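Local coordinates for protein N-isopropylammelide isopropylaminohydrolase (Burkholderia multivorans ATCC 17616, PDB 6NBO) that is a zinc-binding member of the amidohydrolase family, built on a TIM-type barrel with a smaller beta-sheet region packed beside it, at residues 12-17 against 367-372; 25-30 against 35-40; 183-188 against 206-211; 199-204 against 234-239. All coordinates share one frame; numbering follows the deposited sequence. Where two conformers were deposited one is given.

Contact 1: 12-17 against 367-372; sequences LLIRNV and VVLVDA
Leu369 meets two side chains of the N-terminal strand, Ile14 and Val17, while Val367, two residues earlier on its own strand, meets Ile14 as well. The first torsion of Leu369 (chi1 -58°) sets CG anti to the carbonyl carbon, so CB and CG serve as a stalk that holds both methyls out toward residues 12-17. At the end of that stalk Leu369 CD2 comes against CG1 of Val17 at 3.8 Å, the closest approach between the two segments. Leu369 CD1, the other branch, splits its contacts: it lies 4.2 Å from Val17 CG1 and 4.2 Å from Ile14 CG2. Leu369 crosses Val17 at about a right angle but slides past Ile14 in the opposite direction. Ile14 uses its two arms separately, for the longer one carries Ile14 CD1 to Val367 CG1 at 4.1 Å, where the side chains meet tip to tip.

The backbones stay well apart, with the CA atoms of Val17 and Leu369 separated by 8.0 Å, because the strands belong to different sheets and are joined here by side chains. Asn16 and Val17 form a G1 beta bulge opposite Leu25, and Val17, the second residue of the bulge, faces Leu369. Ala57 of strand 56-66 touches Val17, Val367 and Leu369. Branched aliphatic residues suit such a place: Ile14 and Leu369 reach separate neighbours with their two branches, while each valine meets its partner through CG1. With every touching residue buried and apolar, cohesion probably comes mainly from dispersion and the exclusion of water, so the fit depends on shape rather than on directional bonds.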
loop_
_atom_site.group_PDB
_atom_site.type_symbol
_atom_site.label_atom_id
_atom_site.label_comp_id
_atom_site.label_asym_id
_atom_site.label_seq_id
_atom_site.Cartn_x
_atom_site.Cartn_y
_atom_site.Cartn_z
ATOM N N LEU A 12 3.085 0.855 28.056
ATOM C CA LEU A 12 1.889 1.658 27.826
ATOM C C LEU A 12 0.670 0.757 27.935
ATOM O O LEU A 12 0.566 -0.242 27.219
ATOM C CB LEU A 12 1.923 2.331 26.453
ATOM C CG LEU A 12 0.677 3.138 26.078
ATOM C CD1 LEU A 12 0.491 4.322 27.007
ATOM C CD2 LEU A 12 0.798 3.596 24.624
ATOM N N LEU A 13 -0.242 1.100 28.837
ATOM C CA LEU A 13 -1.495 0.374 29.004
ATOM C C LEU A 13 -2.607 1.245 28.438
ATOM O O LEU A 13 -2.917 2.302 28.996
ATOM C CB LEU A 13 -1.751 0.033 30.473
ATOM C CG LEU A 13 -3.073 -0.693 30.761
ATOM C CD1 LEU A 13 -3.159 -1.994 29.970
ATOM C CD2 LEU A 13 -3.222 -0.960 32.248
ATOM N N ILE A 14 -3.196 0.801 27.334
ATOM C CA ILE A 14 -4.356 1.458 26.742
ATOM C C ILE A 14 -5.595 0.752 27.281
ATOM O O ILE A 14 -5.860 -0.402 26.937
ATOM C CB ILE A 14 -4.316 1.394 25.212
ATOM C CG1 ILE A 14 -2.999 1.986 24.678
ATOM C CG2 ILE A 14 -5.555 2.089 24.624
ATOM C CD1 ILE A 14 -2.817 1.781 23.148
ATOM N N ARG A 15 -6.347 1.437 28.133
ATOM C CA ARG A 15 -7.499 0.832 28.776
ATOM C C ARG A 15 -8.773 1.083 27.983
ATOM O O ARG A 15 -8.950 2.142 27.382
ATOM C CB ARG A 15 -7.679 1.383 30.184
ATOM C CG ARG A 15 -6.750 0.760 31.211
ATOM C CD ARG A 15 -7.051 1.332 32.572
ATOM N NE ARG A 15 -6.192 0.750 33.593
ATOM C CZ ARG A 15 -5.773 1.410 34.667
ATOM N NH1 ARG A 15 -6.133 2.677 34.848
ATOM N NH2 ARG A 15 -4.993 0.809 35.554
ATOM N N ASN A 16 -9.676 0.099 28.025
ATOM C CA ASN A 16 -11.089 0.304 27.699
ATOM C C ASN A 16 -11.280 0.681 26.223
ATOM O O ASN A 16 -11.806 1.746 25.887
ATOM C CB ASN A 16 -11.692 1.365 28.628
ATOM C CG ASN A 16 -13.175 1.562 28.415
ATOM O OD1 ASN A 16 -13.867 0.671 27.923
ATOM N ND2 ASN A 16 -13.674 2.736 28.782
ATOM N N VAL A 17 -10.832 -0.214 25.342
ATOM C CA VAL A 17 -11.034 -0.070 23.901
ATOM C C VAL A 17 -11.738 -1.313 23.375
ATOM O O VAL A 17 -11.826 -2.339 24.043
ATOM C CB VAL A 17 -9.723 0.164 23.140
ATOM C CG1 VAL A 17 -9.105 1.503 23.537
ATOM C CG2 VAL A 17 -8.758 -0.997 23.380
ATOM N N VAL A 367 -1.284 1.015 16.995
ATOM C CA VAL A 367 -2.656 1.064 17.483
ATOM C C VAL A 367 -3.248 2.417 17.117
ATOM O O VAL A 367 -2.626 3.459 17.346
ATOM C CB VAL A 367 -2.759 0.831 19.005
ATOM C CG1 VAL A 367 -4.218 0.801 19.429
ATOM C CG2 VAL A 367 -2.069 -0.472 19.415
ATOM N N VAL A 368 -4.454 2.395 16.556
ATOM C CA VAL A 368 -5.155 3.591 16.101
ATOM C C VAL A 368 -6.518 3.586 16.773
ATOM O O VAL A 368 -7.286 2.633 16.603
ATOM C CB VAL A 368 -5.284 3.609 14.567
ATOM C CG1 VAL A 368 -6.042 4.858 14.070
ATOM C CG2 VAL A 368 -3.907 3.515 13.930
ATOM N N LEU A 369 -6.813 4.625 17.562
ATOM C CA LEU A 369 -8.098 4.722 18.247
ATOM C C LEU A 369 -9.009 5.669 17.481
ATOM O O LEU A 369 -8.577 6.761 17.097
ATOM C CB LEU A 369 -7.935 5.227 19.683
ATOM C CG LEU A 369 -7.031 4.411 20.606
ATOM C CD1 LEU A 369 -7.186 4.918 22.041
ATOM C CD2 LEU A 369 -7.351 2.924 20.494
ATOM N N VAL A 370 -10.270 5.259 17.279
ATOM C CA VAL A 370 -11.281 6.108 16.641
ATOM C C VAL A 370 -12.594 6.007 17.402
ATOM O O VAL A 370 -12.960 4.933 17.896
ATOM C CB VAL A 370 -11.507 5.745 15.151
ATOM C CG1 VAL A 370 -10.293 6.104 14.345
ATOM C CG2 VAL A 370 -11.871 4.273 14.982
ATOM N N ASP A 371 -13.306 7.136 17.498
ATOM C CA ASP A 371 -14.629 7.171 18.121
ATOM C C ASP A 371 -15.646 6.754 17.066
ATOM O O ASP A 371 -16.099 7.572 16.262
ATOM C CB ASP A 371 -14.946 8.560 18.674
ATOM C CG ASP A 371 -16.374 8.668 19.246
ATOM O OD1 ASP A 371 -17.026 7.620 19.452
ATOM O OD2 ASP A 371 -16.848 9.806 19.485
ATOM N N ALA A 372 -15.997 5.469 17.066
ATOM C CA ALA A 372 -17.014 4.926 16.180
ATOM C C ALA A 372 -17.676 3.759 16.894
ATOM O O ALA A 372 -17.035 3.048 17.671
ATOM C CB ALA A 372 -16.426 4.463 14.842
#

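Contact 2: 25-30 against 35-40; sequences LDILIE and ARTGPS
A beta hairpin of strands 25-30 and 33-38 contains this contact, and its strands run almost exactly antiparallel. Asp26 and Gly38 form a hydrogen-bonded pair: Asp26 N reaches Gly38 O at 2.7 Å, and Gly38 N returns to Asp26 O at 3.1 Å. Ile27 and Thr37 follow as a non-hydrogen-bonded pair. At the next step Leu28 N binds Arg36 O at 2.8 Å, but Leu28 O faces both Ala35 and Arg36, a classic beta bulge. Ala35 N binds Leu28 O at 2.7 Å, whereas the bond from Arg36 N to Leu28 O, at 3.3 Å, is weak.

On the face of Asp26, Leu28 and Arg36, the CB atoms of Leu28 and Arg36 lie 3.9 Å apart; the aliphatic root of the arginine thus packs on leucine while its extended chain leads away, ending in a salt bridge from NH1 to Asp42. Gly38, lacking a CB, can adopt a phi of 153° just before the chain leaves the strand at Pro39.

Asp26 makes good use of its two oxygens. A chi1 of -52° brings its carboxylate beside Ser40, where the chain leaves the strand, and OD2 accepts a hydrogen bond from Leu41 N. Asp26 OD1 takes a hydrogen from a water at 2.7 Å, and the same water accepts from Ser40 N. OD1 also accepts from Asn16 N, tying the carboxylate to the strand on its other flank. The hairpin forms one side of a four-stranded sheet: strand 33-38 is outermost within the chain, and strand 25-30 lies between it and strand 11-17, with 48-51 beyond.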
loop_
_atom_site.group_PDB
_atom_site.type_symbol
_atom_site.label_atom_id
_atom_site.label_comp_id
_atom_site.label_asym_id
_atom_site.label_seq_id
_atom_site.Cartn_x
_atom_site.Cartn_y
_atom_site.Cartn_z
ATOM N N LEU A 25 -11.683 -4.327 25.891
ATOM C CA LEU A 25 -10.523 -4.892 26.570
ATOM C C LEU A 25 -9.463 -3.812 26.737
ATOM O O LEU A 25 -9.632 -2.673 26.290
ATOM C CB LEU A 25 -9.974 -6.104 25.804
ATOM C CG LEU A 25 -9.758 -6.010 24.290
ATOM C CD1 LEU A 25 -8.609 -5.089 23.891
ATOM C CD2 LEU A 25 -9.543 -7.406 23.720
ATOM N N ASP A 26 -8.365 -4.179 27.397
ATOM C CA ASP A 26 -7.181 -3.340 27.484
ATOM C C ASP A 26 -6.086 -3.922 26.605
ATOM O O ASP A 26 -6.055 -5.122 26.322
ATOM C CB ASP A 26 -6.650 -3.226 28.920
ATOM C CG ASP A 26 -7.707 -2.811 29.919
ATOM O OD1 ASP A 26 -8.678 -2.113 29.560
ATOM O OD2 ASP A 26 -7.549 -3.199 31.086
ATOM N N ILE A 27 -5.172 -3.054 26.182
ATOM C CA ILE A 27 -4.011 -3.453 25.392
ATOM C C ILE A 27 -2.778 -2.976 26.136
ATOM O O ILE A 27 -2.571 -1.766 26.282
ATOM C CB ILE A 27 -4.040 -2.866 23.967
ATOM C CG1 ILE A 27 -5.291 -3.317 23.218
ATOM C CG2 ILE A 27 -2.776 -3.284 23.190
ATOM C CD1 ILE A 27 -5.470 -2.622 21.835
ATOM N N LEU A 28 -1.964 -3.919 26.605
ATOM C CA LEU A 28 -0.702 -3.600 27.253
ATOM C C LEU A 28 0.417 -3.661 26.221
ATOM O O LEU A 28 0.586 -4.675 25.536
ATOM C CB LEU A 28 -0.403 -4.570 28.399
ATOM C CG LEU A 28 0.931 -4.336 29.116
ATOM C CD1 LEU A 28 0.959 -2.965 29.797
ATOM C CD2 LEU A 28 1.234 -5.448 30.131
ATOM N N ILE A 29 1.196 -2.590 26.140
ATOM C CA ILE A 29 2.298 -2.476 25.194
ATOM C C ILE A 29 3.584 -2.397 25.990
ATOM O O ILE A 29 3.657 -1.667 26.987
ATOM C CB ILE A 29 2.130 -1.229 24.299
ATOM C CG1 ILE A 29 0.970 -1.444 23.332
ATOM C CG2 ILE A 29 3.433 -0.894 23.579
ATOM C CD1 ILE A 29 0.395 -0.138 22.801
ATOM N N GLU A 30 4.597 -3.161 25.577
ATOM C CA GLU A 30 5.924 -2.996 26.148
ATOM C C GLU A 30 6.955 -2.983 25.028
ATOM O O GLU A 30 6.907 -3.824 24.128
ATOM C CB GLU A 30 6.237 -4.105 27.172
ATOM C CG GLU A 30 5.261 -4.065 28.339
ATOM C CD GLU A 30 5.580 -5.045 29.433
ATOM O OE1 GLU A 30 6.466 -5.903 29.234
ATOM O OE2 GLU A 30 4.945 -4.938 30.513
ATOM N N ALA A 35 2.081 -6.662 24.423
ATOM C CA ALA A 35 2.488 -7.656 25.415
ATOM C C ALA A 35 1.329 -8.510 25.902
ATOM O O ALA A 35 1.498 -9.709 26.149
ATOM C CB ALA A 35 3.137 -6.955 26.612
ATOM N N ARG A 36 0.153 -7.911 26.035
ATOM C CA ARG A 36 -0.985 -8.555 26.667
ATOM C C ARG A 36 -2.250 -7.862 26.186
ATOM O O ARG A 36 -2.257 -6.643 26.008
ATOM C CB ARG A 36 -0.861 -8.459 28.195
ATOM C CG ARG A 36 -1.185 -9.704 28.946
ATOM C CD ARG A 36 -1.199 -9.441 30.458
ATOM N NE ARG A 36 -2.138 -10.350 31.103
ATOM C CZ ARG A 36 -2.582 -10.222 32.346
ATOM N NH1 ARG A 36 -2.158 -9.220 33.109
ATOM N NH2 ARG A 36 -3.445 -11.111 32.826
ATOM N N THR A 37 -3.308 -8.641 25.959
ATOM C CA THR A 37 -4.634 -8.093 25.696
ATOM C C THR A 37 -5.652 -8.826 26.555
ATOM O O THR A 37 -5.512 -10.023 26.824
ATOM C CB THR A 37 -5.050 -8.227 24.219
ATOM O OG1 THR A 37 -5.026 -9.615 23.857
ATOM C CG2 THR A 37 -4.110 -7.449 23.329
ATOM N N GLY A 38 -6.682 -8.102 26.978
ATOM C CA GLY A 38 -7.715 -8.699 27.791
ATOM C C GLY A 38 -8.395 -7.692 28.692
ATOM O O GLY A 38 -7.998 -6.527 28.776
ATOM N N PRO A 39 -9.438 -8.129 29.393
ATOM C CA PRO A 39 -10.199 -7.202 30.237
ATOM C C PRO A 39 -9.464 -6.876 31.529
ATOM O O PRO A 39 -8.894 -7.752 32.186
ATOM C CB PRO A 39 -11.488 -7.977 30.523
ATOM C CG PRO A 39 -11.029 -9.409 30.554
ATOM C CD PRO A 39 -9.949 -9.508 29.486
ATOM N N SER A 40 -9.493 -5.597 31.900
ATOM C CA SER A 40 -9.014 -5.138 33.204
ATOM C C SER A 40 -7.614 -5.669 33.514
ATOM O O SER A 40 -7.377 -6.299 34.545
ATOM C CB SER A 40 -9.990 -5.533 34.314
ATOM O OG SER A 40 -11.245 -4.914 34.115
HETATM O O HOH W 1 -10.880 -3.685 29.945
#

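Contact 3: 183-188 against 206-211; sequences DLLGGL and GIAERY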
loop_
_atom_site.group_PDB
_atom_site.type_symbol
_atom_site.label_atom_id
_atom_site.label_comp_id
_atom_site.label_asym_id
_atom_site.label_seq_id
_atom_site.Cartn_x
_atom_site.Cartn_y
_atom_site.Cartn_z
ATOM N N ASP A 183 13.259 -2.287 -2.254
ATOM C CA ASP A 183 12.935 -3.630 -1.776
ATOM C C ASP A 183 12.446 -4.537 -2.895
ATOM O O ASP A 183 12.743 -5.741 -2.896
ATOM C CB ASP A 183 11.876 -3.541 -0.691
ATOM C CG ASP A 183 12.316 -2.650 0.418
ATOM O OD1 ASP A 183 13.287 -3.024 1.081
ATOM O OD2 ASP A 183 11.768 -1.544 0.548
ATOM N N LEU A 184 11.689 -3.982 -3.830
ATOM C CA LEU A 184 10.959 -4.760 -4.819
ATOM C C LEU A 184 11.207 -4.171 -6.194
ATOM O O LEU A 184 11.486 -2.977 -6.330
ATOM C CB LEU A 184 9.443 -4.751 -4.536
ATOM C CG LEU A 184 9.023 -5.406 -3.220
ATOM C CD1 LEU A 184 7.622 -4.981 -2.845
ATOM C CD2 LEU A 184 9.095 -6.913 -3.353
ATOM N N LEU A 185 11.092 -5.012 -7.217
ATOM C CA LEU A 185 11.208 -4.538 -8.586
ATOM C C LEU A 185 9.820 -4.245 -9.137
ATOM O O LEU A 185 8.901 -5.053 -8.978
ATOM C CB LEU A 185 11.925 -5.573 -9.457
ATOM C CG LEU A 185 12.280 -5.092 -10.864
ATOM C CD1 LEU A 185 13.150 -3.834 -10.784
ATOM C CD2 LEU A 185 12.994 -6.205 -11.634
ATOM N N GLY A 186 9.668 -3.095 -9.790
ATOM C CA GLY A 186 8.440 -2.753 -10.466
ATOM C C GLY A 186 8.555 -2.881 -11.979
ATOM O O GLY A 186 9.574 -3.280 -12.530
ATOM N N GLY A 187 7.467 -2.516 -12.644
ATOM C CA GLY A 187 7.377 -2.645 -14.089
ATOM C C GLY A 187 5.942 -2.447 -14.511
ATOM O O GLY A 187 5.047 -2.279 -13.680
ATOM N N LEU A 188 5.723 -2.461 -15.830
ATOM C CA LEU A 188 4.366 -2.214 -16.294
ATOM C C LEU A 188 4.154 -2.813 -17.676
ATOM O O LEU A 188 5.100 -3.027 -18.437
ATOM C CB LEU A 188 4.030 -0.720 -16.313
ATOM C CG LEU A 188 4.585 0.221 -17.387
ATOM C CD1 LEU A 188 3.964 1.612 -17.223
ATOM C CD2 LEU A 188 6.111 0.307 -17.320
ATOM N N GLY A 206 14.501 -11.628 -14.417
ATOM C CA GLY A 206 15.925 -11.883 -14.292
ATOM C C GLY A 206 16.578 -10.956 -13.286
ATOM O O GLY A 206 17.375 -11.389 -12.448
ATOM N N ILE A 207 16.234 -9.673 -13.338
ATOM C CA ILE A 207 16.822 -8.717 -12.404
ATOM C C ILE A 207 16.406 -9.046 -10.979
ATOM O O ILE A 207 17.240 -9.102 -10.070
ATOM C CB ILE A 207 16.434 -7.279 -12.784
ATOM C CG1 ILE A 207 16.989 -6.927 -14.167
ATOM C CG2 ILE A 207 16.926 -6.277 -11.705
ATOM C CD1 ILE A 207 16.403 -5.637 -14.736
ATOM N N ALA A 208 15.109 -9.289 -10.762
ATOM C CA ALA A 208 14.643 -9.586 -9.411
ATOM C C ALA A 208 15.278 -10.866 -8.886
ATOM O O ALA A 208 15.674 -10.940 -7.716
ATOM C CB ALA A 208 13.120 -9.699 -9.391
ATOM N N GLU A 209 15.387 -11.881 -9.743
ATOM C CA GLU A 209 15.988 -13.142 -9.325
ATOM C C GLU A 209 17.437 -12.942 -8.907
ATOM O O GLU A 209 17.909 -13.569 -7.954
ATOM C CB GLU A 209 15.895 -14.164 -10.461
ATOM C CG GLU A 209 16.487 -15.528 -10.141
ATOM C CD GLU A 209 15.458 -16.497 -9.580
ATOM O OE1 GLU A 209 14.431 -16.037 -9.031
ATOM O OE2 GLU A 209 15.679 -17.721 -9.699
ATOM N N ARG A 210 18.150 -12.057 -9.605
ATOM C CA ARG A 210 19.552 -11.817 -9.286
ATOM C C ARG A 210 19.723 -11.252 -7.881
ATOM O O ARG A 210 20.692 -11.584 -7.191
ATOM C CB ARG A 210 20.168 -10.873 -10.316
ATOM C CG ARG A 210 21.512 -10.282 -9.908
ATOM C CD ARG A 210 22.337 -9.948 -11.139
ATOM N NE ARG A 210 21.516 -9.294 -12.151
ATOM C CZ ARG A 210 21.646 -8.024 -12.519
ATOM N NH1 ARG A 210 22.587 -7.259 -11.975
ATOM N NH2 ARG A 210 20.839 -7.527 -13.441
ATOM N N TYR A 211 18.801 -10.406 -7.438
ATOM C CA TYR A 211 18.863 -9.829 -6.105
ATOM C C TYR A 211 17.964 -10.555 -5.116
ATOM O O TYR A 211 17.888 -10.144 -3.956
ATOM C CB TYR A 211 18.502 -8.332 -6.170
ATOM C CG TYR A 211 19.604 -7.558 -6.863
ATOM C CD1 TYR A 211 19.628 -7.432 -8.242
ATOM C CD2 TYR A 211 20.665 -7.020 -6.134
ATOM C CE1 TYR A 211 20.658 -6.755 -8.878
ATOM C CE2 TYR A 211 21.697 -6.348 -6.753
ATOM C CZ TYR A 211 21.695 -6.218 -8.125
ATOM O OH TYR A 211 22.728 -5.544 -8.739
#
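Leu185 sends its CG anti to the backbone N (chi1 -172°), and with chi2 at 57° its CD2 reaches helix 197-211. Across from it, Ile207 has a chi1 of -63°, which sets CG2 opposite the backbone N and turns that methyl to the leucine. The two side chains cross at about a right angle. A single methyl does all the close touching: Leu185 CD2 lies 3.8 Å from Ile207 CB and 3.9 Å from Ile207 CG2. Against the next residue the same methyl rests on backbone as much as side chain, Leu185 CD2 being 3.8 Å from Ala208 N and 4.2 Å from Ala208 CB. The small side chain of Ala208 lets the leucine come up to the helix backbone, and the CA atoms of Leu185 and Ala208 are 6.2 Å apart.

The strand, the helix and strand 215-219 form a beta-alpha-beta unit of the TIM barrel, and Leu185 points from the strand to the helix that covers it. Leu174 of the preceding helix also touches Leu185, while Ala208 packs on Leu215 of the following strand. Farther along the strand Leu188 touches His218, a ligand of zinc. All three residues of the contact are buried and meet through carbon and the backbone N of Ala208, part of the helix backbone. Such an interface is probably held mainly by close fit and the exclusion of water, with one leucine methyl as the meeting point.

Contact 4: 199-204 against 234-239; sequences KAVDVL and LQRTAA
Val201 and Arg236 pack where two helices of the TIM barrel, 197-211 and 223-239, lie side by side around the strands. The firmer part is aliphatic. Val201 CG1 sits 4.0 Å from Arg236 CB and 4.1 Å from Arg236 CG, the side chains sliding past each other in opposite directions. Valine suits the inner position: it is short and carbon-only, and it also touches Pro190. Arginine suits the boundary, because its lower methylenes can lie on valine while its guanidinium end turns toward Asp202. Phe205, a turn farther along the first helix, packs against both Arg236 and Thr237.

The outer part is looser and more polar. Arg236 bends at its second torsion (chi2 71°), which carries its end across to Asp202, an exposed residue. There Asp202 OD1 forms a salt bridge with Arg236 NE at 3.4 Å, and OD1 also lies 3.5 Å from Arg236 CD. The two side chains cross at about a right angle, with the carboxylate and guanidinium planes 71° apart, so the groups do not meet in the flat, two-pronged fashion of a paired bridge. The attraction is therefore probably mainly electrostatic, with little directional grip. A water also bridges the helices: it donates to the carbonyl O of Asp202 at 3.1 Å and accepts a weak hydrogen bond from Arg236 NE at 3.3 Å.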
loop_
_atom_site.group_PDB
_atom_site.type_symbol
_atom_site.label_atom_id
_atom_site.label_comp_id
_atom_site.label_asym_id
_atom_site.label_seq_id
_atom_site.Cartn_x
_atom_site.Cartn_y
_atom_site.Cartn_z
ATOM N N LYS A 199 10.110 -10.680 -23.764
ATOM C CA LYS A 199 11.396 -10.108 -23.389
ATOM C C LYS A 199 11.268 -9.255 -22.134
ATOM O O LYS A 199 12.115 -9.324 -21.238
ATOM C CB LYS A 199 11.967 -9.287 -24.541
ATOM C CG LYS A 199 13.374 -8.776 -24.265
ATOM C CD LYS A 199 13.979 -8.117 -25.494
ATOM C CE LYS A 199 15.309 -7.441 -25.153
ATOM N NZ LYS A 199 15.761 -6.525 -26.239
ATOM N N ALA A 200 10.193 -8.471 -22.033
ATOM C CA ALA A 200 10.018 -7.618 -20.862
ATOM C C ALA A 200 9.885 -8.450 -19.587
ATOM O O ALA A 200 10.542 -8.173 -18.578
ATOM C CB ALA A 200 8.801 -6.709 -21.049
ATOM N N VAL A 201 9.053 -9.489 -19.617
ATOM C CA VAL A 201 8.875 -10.297 -18.417
ATOM C C VAL A 201 10.175 -11.007 -18.052
ATOM O O VAL A 201 10.539 -11.099 -16.873
ATOM C CB VAL A 201 7.709 -11.282 -18.616
ATOM C CG1 VAL A 201 7.698 -12.329 -17.528
ATOM C CG2 VAL A 201 6.389 -10.516 -18.645
ATOM N N ASP A 202 10.895 -11.517 -19.047
ATOM C CA ASP A 202 12.146 -12.207 -18.759
ATOM C C ASP A 202 13.196 -11.243 -18.202
ATOM O O ASP A 202 13.932 -11.593 -17.273
ATOM C CB ASP A 202 12.658 -12.904 -20.018
ATOM C CG ASP A 202 11.817 -14.126 -20.417
ATOM O OD1 ASP A 202 10.951 -14.583 -19.634
ATOM O OD2 ASP A 202 12.028 -14.626 -21.533
ATOM N N VAL A 203 13.272 -10.022 -18.733
ATOM C CA VAL A 203 14.258 -9.063 -18.225
ATOM C C VAL A 203 13.963 -8.714 -16.768
ATOM O O VAL A 203 14.849 -8.757 -15.904
ATOM C CB VAL A 203 14.302 -7.806 -19.113
ATOM C CG1 VAL A 203 15.014 -6.657 -18.391
ATOM C CG2 VAL A 203 15.006 -8.106 -20.446
ATOM N N LEU A 204 12.711 -8.378 -16.471
ATOM C CA LEU A 204 12.348 -7.990 -15.112
ATOM C C LEU A 204 12.540 -9.143 -14.127
ATOM O O LEU A 204 13.118 -8.961 -13.049
ATOM C CB LEU A 204 10.902 -7.503 -15.091
ATOM C CG LEU A 204 10.634 -6.152 -15.746
ATOM C CD1 LEU A 204 9.127 -5.908 -15.811
ATOM C CD2 LEU A 204 11.345 -5.045 -14.967
ATOM N N LEU A 234 2.360 -14.955 -14.543
ATOM C CA LEU A 234 2.114 -16.085 -13.649
ATOM C C LEU A 234 2.934 -17.309 -14.053
ATOM O O LEU A 234 3.407 -18.059 -13.191
ATOM C CB LEU A 234 0.619 -16.417 -13.631
ATOM C CG LEU A 234 -0.303 -15.303 -13.110
ATOM C CD1 LEU A 234 -1.759 -15.708 -13.227
ATOM C CD2 LEU A 234 0.038 -14.947 -11.669
ATOM N N GLN A 235 3.095 -17.541 -15.361
ATOM C CA GLN A 235 3.958 -18.628 -15.826
ATOM C C GLN A 235 5.369 -18.479 -15.279
ATOM O O GLN A 235 5.965 -19.441 -14.780
ATOM C CB GLN A 235 4.014 -18.649 -17.351
ATOM C CG GLN A 235 2.821 -19.221 -18.048
ATOM C CD GLN A 235 3.152 -19.509 -19.502
ATOM O OE1 GLN A 235 4.231 -20.015 -19.808
ATOM N NE2 GLN A 235 2.239 -19.170 -20.402
ATOM N N ARG A 236 5.931 -17.278 -15.400
ATOM C CA ARG A 236 7.285 -17.037 -14.926
ATOM C C ARG A 236 7.357 -17.165 -13.407
ATOM O O ARG A 236 8.313 -17.734 -12.866
ATOM C CB ARG A 236 7.745 -15.649 -15.384
ATOM C CG ARG A 236 9.241 -15.522 -15.562
ATOM C CD ARG A 236 9.708 -16.296 -16.793
ATOM N NE ARG A 236 11.155 -16.490 -16.792
ATOM C CZ ARG A 236 11.752 -17.671 -16.644
ATOM N NH1 ARG A 236 13.076 -17.749 -16.649
ATOM N NH2 ARG A 236 11.028 -18.777 -16.506
ATOM N N THR A 237 6.344 -16.646 -12.708
ATOM C CA THR A 237 6.289 -16.760 -11.250
ATOM C C THR A 237 6.355 -18.216 -10.809
ATOM O O THR A 237 7.083 -18.568 -9.874
ATOM C CB THR A 237 5.001 -16.120 -10.727
ATOM O OG1 THR A 237 4.947 -14.742 -11.121
ATOM C CG2 THR A 237 4.944 -16.222 -9.206
ATOM N N ALA A 238 5.573 -19.072 -11.464
ATOM C CA ALA A 238 5.575 -20.492 -11.133
ATOM C C ALA A 238 6.900 -21.142 -11.509
ATOM O O ALA A 238 7.466 -21.911 -10.725
ATOM C CB ALA A 238 4.417 -21.196 -11.840
ATOM N N ALA A 239 7.409 -20.845 -12.708
ATOM C CA ALA A 239 8.632 -21.492 -13.178
ATOM C C ALA A 239 9.813 -21.196 -12.255
ATOM O O ALA A 239 10.646 -22.073 -11.997
ATOM C CB ALA A 239 8.935 -21.055 -14.612
HETATM O O HOH W 2 13.739 -14.492 -16.255
#

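Overall arrangement
The four contacts fall into two pairs at opposite ends of the molecule. Contacts 1 and 2 have centres about 10 Å apart: contact 2 lies within the small four-stranded sheet, and contact 1 joins its strand 11-17 to strand 367-370 outside it. Contacts 3 and 4, also about 10 Å apart, both use helix 197-211 of the barrel. Between the pairs the centres are about 39 to 46 Å apart. Along the chain, contact 1 encloses the other three; contact 2 closes before contact 3 opens, and contacts 3 and 4 interleave. An early strand thus meets a late one beside the barrel, while the later pair packs a strand on its helix and that helix on the next one round the barrel.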